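Long-range contact in F420-dependent methylenetetrahydromethanopterin dehydrogenase (Methanopyrus kandleri, PDB 1QV9), which catalyses the reversible, coenzyme F420-dependent reduction of methenyl- to methylene-tetrahydromethanopterin, a step in methanogenesis from carbon dioxide: residues E64-A76 with Y92-V105. Numbering follows the deposited sequence.
Sequences EPDFIVYGGPNPA and YPAVIIGDAPGLKV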
ATOM      1  N   GLU A  64      17.504  45.001  16.368  1.00 23.30           N
ATOM      2  CA  GLU A  64      18.763  44.554  16.973  1.00 25.00           C
ATOM      3  C   GLU A  64      18.869  43.022  17.088  1.00 23.33           C
ATOM      4  O   GLU A  64      18.966  42.457  18.193  1.00 25.64           O
ATOM      5  CB  GLU A  64      18.936  45.193  18.363  1.00 29.28           C
ATOM      6  CG  GLU A  64      18.747  46.699  18.345  1.00 37.16           C
ATOM      7  CD  GLU A  64      19.098  47.374  19.665  1.00 41.51           C
ATOM      8  OE1 GLU A  64      18.768  46.821  20.736  1.00 40.85           O
ATOM      9  OE2 GLU A  64      19.694  48.474  19.620  1.00 44.81           O
ATOM     10  N   PRO A  65      18.820  42.323  15.943  1.00 20.42           N
ATOM     11  CA  PRO A  65      18.925  40.864  15.962  1.00 19.23           C
ATOM     12  C   PRO A  65      20.307  40.380  16.415  1.00 18.36           C
ATOM     13  O   PRO A  65      21.312  41.062  16.205  1.00 20.16           O
ATOM     14  CB  PRO A  65      18.677  40.482  14.508  1.00 20.85           C
ATOM     15  CG  PRO A  65      19.213  41.631  13.748  1.00 20.64           C
ATOM     16  CD  PRO A  65      18.757  42.834  14.563  1.00 22.13           C
ATOM     17  N   ASP A  66      20.323  39.198  17.036  1.00 17.15           N
ATOM     18  CA  ASP A  66      21.572  38.570  17.461  1.00 17.51           C
ATOM     19  C   ASP A  66      22.204  37.885  16.245  1.00 20.22           C
ATOM     20  O   ASP A  66      23.407  37.762  16.146  1.00 19.60           O
ATOM     21  CB  ASP A  66      21.255  37.599  18.579  1.00 20.56           C
ATOM     22  CG  ASP A  66      20.710  38.312  19.790  1.00 24.32           C
ATOM     23  OD1 ASP A  66      19.626  37.934  20.289  1.00 23.40           O
ATOM     24  OD2 ASP A  66      21.382  39.279  20.243  1.00 26.57           O
ATOM     25  N   PHE A  67      21.372  37.436  15.309  1.00 17.08           N
ATOM     26  CA  PHE A  67      21.899  36.839  14.086  1.00 14.43           C
ATOM     27  C   PHE A  67      20.835  36.942  12.995  1.00 16.13           C
ATOM     28  O   PHE A  67      19.661  37.204  13.292  1.00 16.77           O
ATOM     29  CB  PHE A  67      22.355  35.368  14.280  1.00 17.26           C
ATOM     30  CG  PHE A  67      21.272  34.408  14.743  1.00 17.48           C
ATOM     31  CD1 PHE A  67      20.546  33.650  13.832  1.00 18.52           C
ATOM     32  CD2 PHE A  67      21.025  34.210  16.091  1.00 17.98           C
ATOM     33  CE1 PHE A  67      19.616  32.720  14.239  1.00 17.45           C
ATOM     34  CE2 PHE A  67      20.081  33.269  16.525  1.00 19.38           C
ATOM     35  CZ  PHE A  67      19.362  32.509  15.592  1.00 20.07           C
ATOM     36  N   ILE A  68      21.284  36.815  11.750  1.00 15.04           N
ATOM     37  CA  ILE A  68      20.415  36.878  10.562  1.00 16.21           C
ATOM     38  C   ILE A  68      20.640  35.612   9.747  1.00 19.47           C
ATOM     39  O   ILE A  68      21.769  35.137   9.641  1.00 19.33           O
ATOM     40  CB  ILE A  68      20.749  38.103   9.726  1.00 16.57           C
ATOM     41  CG1 ILE A  68      20.455  39.348  10.561  1.00 16.39           C
ATOM     42  CG2 ILE A  68      19.897  38.133   8.439  1.00 18.34           C
ATOM     43  CD1 ILE A  68      20.779  40.674   9.913  1.00 17.59           C
ATOM     44  N   VAL A  69      19.565  35.049   9.195  1.00 14.48           N
ATOM     45  CA  VAL A  69      19.657  33.838   8.403  1.00 16.42           C
ATOM     46  C   VAL A  69      19.108  34.125   7.030  1.00 18.44           C
ATOM     47  O   VAL A  69      18.069  34.758   6.892  1.00 19.85           O
ATOM     48  CB  VAL A  69      18.831  32.663   9.037  1.00 16.78           C
ATOM     49  CG1 VAL A  69      19.015  31.396   8.209  1.00 18.82           C
ATOM     50  CG2 VAL A  69      19.236  32.449  10.489  1.00 18.78           C
ATOM     51  N   TYR A  70      19.837  33.735   5.996  1.00 15.70           N
ATOM     52  CA  TYR A  70      19.335  33.886   4.626  1.00 16.63           C
ATOM     53  C   TYR A  70      19.163  32.461   4.115  1.00 16.54           C
ATOM     54  O   TYR A  70      20.099  31.664   4.180  1.00 17.25           O
ATOM     55  CB  TYR A  70      20.331  34.624   3.746  1.00 16.55           C
ATOM     56  CG  TYR A  70      19.947  34.605   2.282  1.00 15.39           C
ATOM     57  CD1 TYR A  70      20.323  33.549   1.437  1.00 19.65           C
ATOM     58  CD2 TYR A  70      19.124  35.615   1.759  1.00 15.91           C
ATOM     59  CE1 TYR A  70      19.882  33.486   0.098  1.00 18.98           C
ATOM     60  CE2 TYR A  70      18.688  35.556   0.421  1.00 19.50           C
ATOM     61  CZ  TYR A  70      19.065  34.504  -0.391  1.00 21.76           C
ATOM     62  OH  TYR A  70      18.679  34.493  -1.731  1.00 22.63           O
ATOM     63  N   GLY A  71      17.970  32.132   3.625  1.00 16.25           N
ATOM     64  CA  GLY A  71      17.726  30.782   3.124  1.00 16.98           C
ATOM     65  C   GLY A  71      17.107  30.813   1.725  1.00 19.00           C
ATOM     66  O   GLY A  71      16.229  31.642   1.446  1.00 18.00           O
ATOM     67  N   GLY A  72      17.566  29.921   0.856  1.00 18.43           N
ATOM     68  CA  GLY A  72      17.018  29.836  -0.480  1.00 19.11           C
ATOM     69  C   GLY A  72      17.946  29.002  -1.324  1.00 18.76           C
ATOM     70  O   GLY A  72      19.058  28.660  -0.869  1.00 19.10           O
ATOM     71  N   PRO A  73      17.525  28.644  -2.543  1.00 17.79           N
ATOM     72  CA  PRO A  73      18.369  27.830  -3.400  1.00 18.79           C
ATOM     73  C   PRO A  73      19.678  28.491  -3.824  1.00 19.56           C
ATOM     74  O   PRO A  73      19.806  29.729  -3.855  1.00 18.61           O
ATOM     75  CB  PRO A  73      17.492  27.580  -4.629  1.00 19.78           C
ATOM     76  CG  PRO A  73      16.080  27.806  -4.134  1.00 20.03           C
ATOM     77  CD  PRO A  73      16.233  28.938  -3.185  1.00 15.93           C
ATOM     78  N   ASN A  74      20.630  27.611  -4.117  1.00 19.90           N
ATOM     79  CA  ASN A  74      21.943  27.953  -4.671  1.00 20.61           C
ATOM     80  C   ASN A  74      22.710  29.197  -4.227  1.00 17.06           C
ATOM     81  O   ASN A  74      22.682  30.223  -4.871  1.00 19.77           O
ATOM     82  CB  ASN A  74      21.816  27.975  -6.192  1.00 18.94           C
ATOM     83  CG  ASN A  74      23.160  27.903  -6.882  1.00 21.20           C
ATOM     84  OD1 ASN A  74      24.217  27.918  -6.233  1.00 23.86           O
ATOM     85  ND2 ASN A  74      23.130  27.814  -8.202  1.00 26.35           N
ATOM     86  N   PRO A  75      23.413  29.106  -3.106  1.00 17.86           N
ATOM     87  CA  PRO A  75      24.206  30.217  -2.586  1.00 18.07           C
ATOM     88  C   PRO A  75      25.217  30.767  -3.608  1.00 21.57           C
ATOM     89  O   PRO A  75      25.709  31.866  -3.446  1.00 21.10           O
ATOM     90  CB  PRO A  75      24.924  29.589  -1.393  1.00 17.83           C
ATOM     91  CG  PRO A  75      23.904  28.592  -0.897  1.00 19.52           C
ATOM     92  CD  PRO A  75      23.314  28.003  -2.123  1.00 19.08           C
ATOM     93  N   ALA A  76      25.506  29.991  -4.655  1.00 20.00           N
ATOM     94  CA  ALA A  76      26.481  30.432  -5.662  1.00 24.14           C
ATOM     95  C   ALA A  76      25.887  31.237  -6.816  1.00 23.47           C
ATOM     96  O   ALA A  76      26.628  31.844  -7.591  1.00 25.28           O
ATOM     97  CB  ALA A  76      27.250  29.229  -6.209  1.00 24.44           C
ATOM     98  N   TYR A  92      26.160  41.996  11.663  1.00 18.34           N
ATOM     99  CA  TYR A  92      25.354  40.910  12.192  1.00 16.55           C
ATOM    100  C   TYR A  92      25.796  39.506  11.821  1.00 18.11           C
ATOM    101  O   TYR A  92      25.902  39.207  10.644  1.00 19.84           O
ATOM    102  CB  TYR A  92      23.894  41.053  11.707  1.00 18.91           C
ATOM    103  CG  TYR A  92      23.314  42.374  12.034  1.00 19.93           C
ATOM    104  CD1 TYR A  92      22.900  42.656  13.329  1.00 22.00           C
ATOM    105  CD2 TYR A  92      23.218  43.353  11.062  1.00 23.74           C
ATOM    106  CE1 TYR A  92      22.395  43.917  13.657  1.00 29.56           C
ATOM    107  CE2 TYR A  92      22.715  44.605  11.368  1.00 26.31           C
ATOM    108  CZ  TYR A  92      22.312  44.870  12.665  1.00 23.03           C
ATOM    109  OH  TYR A  92      21.801  46.116  12.984  1.00 33.56           O
ATOM    110  N   PRO A  93      26.054  38.630  12.825  1.00 18.57           N
ATOM    111  CA  PRO A  93      26.469  37.236  12.549  1.00 19.60           C
ATOM    112  C   PRO A  93      25.386  36.664  11.646  1.00 19.61           C
ATOM    113  O   PRO A  93      24.194  36.866  11.910  1.00 17.46           O
ATOM    114  CB  PRO A  93      26.457  36.593  13.924  1.00 19.72           C
ATOM    115  CG  PRO A  93      26.888  37.747  14.818  1.00 20.76           C
ATOM    116  CD  PRO A  93      26.008  38.885  14.277  1.00 17.24           C
ATOM    117  N   ALA A  94      25.793  35.963  10.594  1.00 18.54           N
ATOM    118  CA  ALA A  94      24.819  35.438   9.627  1.00 18.04           C
ATOM    119  C   ALA A  94      25.104  34.003   9.206  1.00 18.06           C
ATOM    120  O   ALA A  94      26.266  33.559   9.178  1.00 18.43           O
ATOM    121  CB  ALA A  94      24.811  36.350   8.388  1.00 19.82           C
ATOM    122  N   VAL A  95      24.037  33.310   8.810  1.00 14.65           N
ATOM    123  CA  VAL A  95      24.091  31.919   8.389  1.00 14.01           C
ATOM    124  C   VAL A  95      23.337  31.793   7.085  1.00 18.34           C
ATOM    125  O   VAL A  95      22.263  32.396   6.931  1.00 17.23           O
ATOM    126  CB  VAL A  95      23.384  30.992   9.426  1.00 17.75           C
ATOM    127  CG1 VAL A  95      23.394  29.513   8.933  1.00 16.11           C
ATOM    128  CG2 VAL A  95      24.073  31.121  10.792  1.00 17.52           C
ATOM    129  N   ILE A  96      23.907  31.050   6.148  1.00 16.28           N
ATOM    130  CA  ILE A  96      23.291  30.806   4.857  1.00 16.02           C
ATOM    131  C   ILE A  96      22.729  29.385   4.833  1.00 16.32           C
ATOM    132  O   ILE A  96      23.460  28.424   5.093  1.00 16.47           O
ATOM    133  CB  ILE A  96      24.360  30.919   3.708  1.00 13.60           C
ATOM    134  CG1 ILE A  96      25.046  32.292   3.730  1.00 15.99           C
ATOM    135  CG2 ILE A  96      23.725  30.712   2.344  1.00 19.64           C
ATOM    136  CD1 ILE A  96      24.113  33.472   3.626  1.00 16.59           C
ATOM    137  N   ILE A  97      21.444  29.243   4.515  1.00 15.20           N
ATOM    138  CA  ILE A  97      20.836  27.918   4.374  1.00 14.80           C
ATOM    139  C   ILE A  97      20.710  27.730   2.884  1.00 17.97           C
ATOM    140  O   ILE A  97      20.145  28.586   2.204  1.00 18.15           O
ATOM    141  CB  ILE A  97      19.414  27.868   5.046  1.00 16.22           C
ATOM    142  CG1 ILE A  97      19.516  27.916   6.589  1.00 23.76           C
ATOM    143  CG2 ILE A  97      18.646  26.664   4.521  1.00 24.94           C
ATOM    144  CD1 ILE A  97      20.761  27.383   7.211  1.00 28.94           C
ATOM    145  N   GLY A  98      21.257  26.627   2.374  1.00 15.34           N
ATOM    146  CA  GLY A  98      21.221  26.335   0.952  1.00 14.74           C
ATOM    147  C   GLY A  98      21.174  24.858   0.627  1.00 15.60           C
ATOM    148  O   GLY A  98      20.977  24.048   1.509  1.00 16.45           O
ATOM    149  N   ASP A  99      21.367  24.549  -0.652  1.00 18.62           N
ATOM    150  CA  ASP A  99      21.346  23.191  -1.186  1.00 19.12           C
ATOM    151  C   ASP A  99      22.743  22.800  -1.680  1.00 22.53           C
ATOM    152  O   ASP A  99      23.716  23.522  -1.445  1.00 21.39           O
ATOM    153  CB  ASP A  99      20.266  23.030  -2.293  1.00 25.87           C
ATOM    154  CG  ASP A  99      20.320  24.101  -3.372  1.00 26.97           C
ATOM    155  OD1 ASP A  99      19.576  23.957  -4.373  1.00 32.85           O
ATOM    156  OD2 ASP A  99      21.086  25.057  -3.235  1.00 30.15           O
ATOM    157  N   ALA A 100      22.844  21.658  -2.353  1.00 21.30           N
ATOM    158  CA  ALA A 100      24.168  21.160  -2.783  1.00 23.39           C
ATOM    159  C   ALA A 100      24.991  22.116  -3.640  1.00 21.02           C
ATOM    160  O   ALA A 100      26.214  22.157  -3.505  1.00 23.67           O
ATOM    161  CB  ALA A 100      24.018  19.823  -3.483  1.00 22.84           C
ATOM    162  N   PRO A 101      24.351  22.876  -4.536  1.00 21.35           N
ATOM    163  CA  PRO A 101      25.109  23.818  -5.375  1.00 25.49           C
ATOM    164  C   PRO A 101      25.917  24.834  -4.547  1.00 23.89           C
ATOM    165  O   PRO A 101      26.875  25.422  -5.035  1.00 24.72           O
ATOM    166  CB  PRO A 101      24.016  24.477  -6.205  1.00 24.78           C
ATOM    167  CG  PRO A 101      23.013  23.366  -6.362  1.00 25.23           C
ATOM    168  CD  PRO A 101      22.950  22.786  -4.993  1.00 22.54           C
ATOM    169  N   GLY A 102      25.521  25.066  -3.300  1.00 18.70           N
ATOM    170  CA  GLY A 102      26.257  25.967  -2.441  1.00 19.71           C
ATOM    171  C   GLY A 102      27.662  25.454  -2.113  1.00 20.63           C
ATOM    172  O   GLY A 102      28.499  26.252  -1.675  1.00 22.49           O
ATOM    173  N   LEU A 103      27.924  24.152  -2.291  1.00 18.94           N
ATOM    174  CA  LEU A 103      29.261  23.606  -1.991  1.00 21.80           C
ATOM    175  C   LEU A 103      30.339  24.341  -2.759  1.00 24.02           C
ATOM    176  O   LEU A 103      31.475  24.455  -2.293  1.00 25.90           O
ATOM    177  CB  LEU A 103      29.331  22.117  -2.326  1.00 23.15           C
ATOM    178  CG  LEU A 103      28.588  21.264  -1.302  1.00 26.15           C
ATOM    179  CD1 LEU A 103      28.405  19.847  -1.859  1.00 32.94           C
ATOM    180  CD2 LEU A 103      29.348  21.256   0.016  1.00 30.48           C
ATOM    181  N   LYS A 104      29.979  24.813  -3.943  1.00 25.73           N
ATOM    182  CA  LYS A 104      30.905  25.568  -4.793  1.00 29.76           C
ATOM    183  C   LYS A 104      31.456  26.834  -4.126  1.00 29.75           C
ATOM    184  O   LYS A 104      32.558  27.286  -4.460  1.00 27.45           O
ATOM    185  CB  LYS A 104      30.201  25.972  -6.090  1.00 28.63           C
ATOM    186  CG  LYS A 104      29.901  24.809  -7.028  1.00 37.35           C
ATOM    187  CD  LYS A 104      29.012  25.230  -8.186  1.00 37.62           C
ATOM    188  CE  LYS A 104      27.562  25.403  -7.721  1.00 34.17           C
ATOM    189  NZ  LYS A 104      26.726  26.079  -8.722  1.00 44.80           N
ATOM    190  N   VAL A 105      30.710  27.427  -3.197  1.00 22.78           N
ATOM    191  CA  VAL A 105      31.171  28.651  -2.549  1.00 21.53           C
ATOM    192  C   VAL A 105      31.418  28.520  -1.050  1.00 19.10           C
ATOM    193  O   VAL A 105      31.393  29.488  -0.298  1.00 22.50           O
ATOM    194  CB  VAL A 105      30.209  29.843  -2.854  1.00 24.78           C
ATOM    195  CG1 VAL A 105      30.271  30.175  -4.327  1.00 19.25           C
ATOM    196  CG2 VAL A 105      28.751  29.482  -2.487  1.00 21.73           C
TER
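Ile68 and Tyr70 alternate with Val95 and Ile97 in the parallel backbone bonding of strands 67-71 and 94-99. Ile68 N donates to Pro93 O, and Ile68 O accepts from Val95 N. Tyr70 repeats the pattern with Val95 O and Ile97 N; Ile97 N donates to Tyr70 O at 2.8 Å, nearly straight (171°). Gly72 N closes the series on Ile97 O at 3.2 Å.

One side-chain hydrogen bond also joins the segments. Asp99 OD2 accepts from Asn74 N at 2.7 Å on its syn side, 27° out of the carboxylate plane. Asn74 CG lies anti to its own backbone N (chi1 -163°), and OD1 turns back to accept from Ala76 N, forming an Asx turn. Asn74 OD1 lies 3.4 Å from Pro101 CB, so the amide rests against that proline. An alanine here would probably leave Ala76 N without its side-chain acceptor and Pro101 less covered.

Apolar contacts fill the rest. Ile68 CD1 reaches Tyr92 CB at 3.6 Å, while Pro65 CG packs against Tyr92 CD1. The Pro75 ring packs over Gly102 CA (Pro75 CD at 3.6 Å) and slides past Ile96 CG2. Ala76 CB meets Val105 CG1 at 3.7 Å. Separately, Pro65 O sits at the edge of the Tyr92 ring, near its plane.

The two strands and helix 78-88 form a beta-alpha-beta unit. Strand 67-71 lies between strands 4-10 and 94-99 in the parallel sheet. Helix 153-169 packs on Phe67 and Val69; helix 46-63 covers Tyr70 and Tyr92 on the other face.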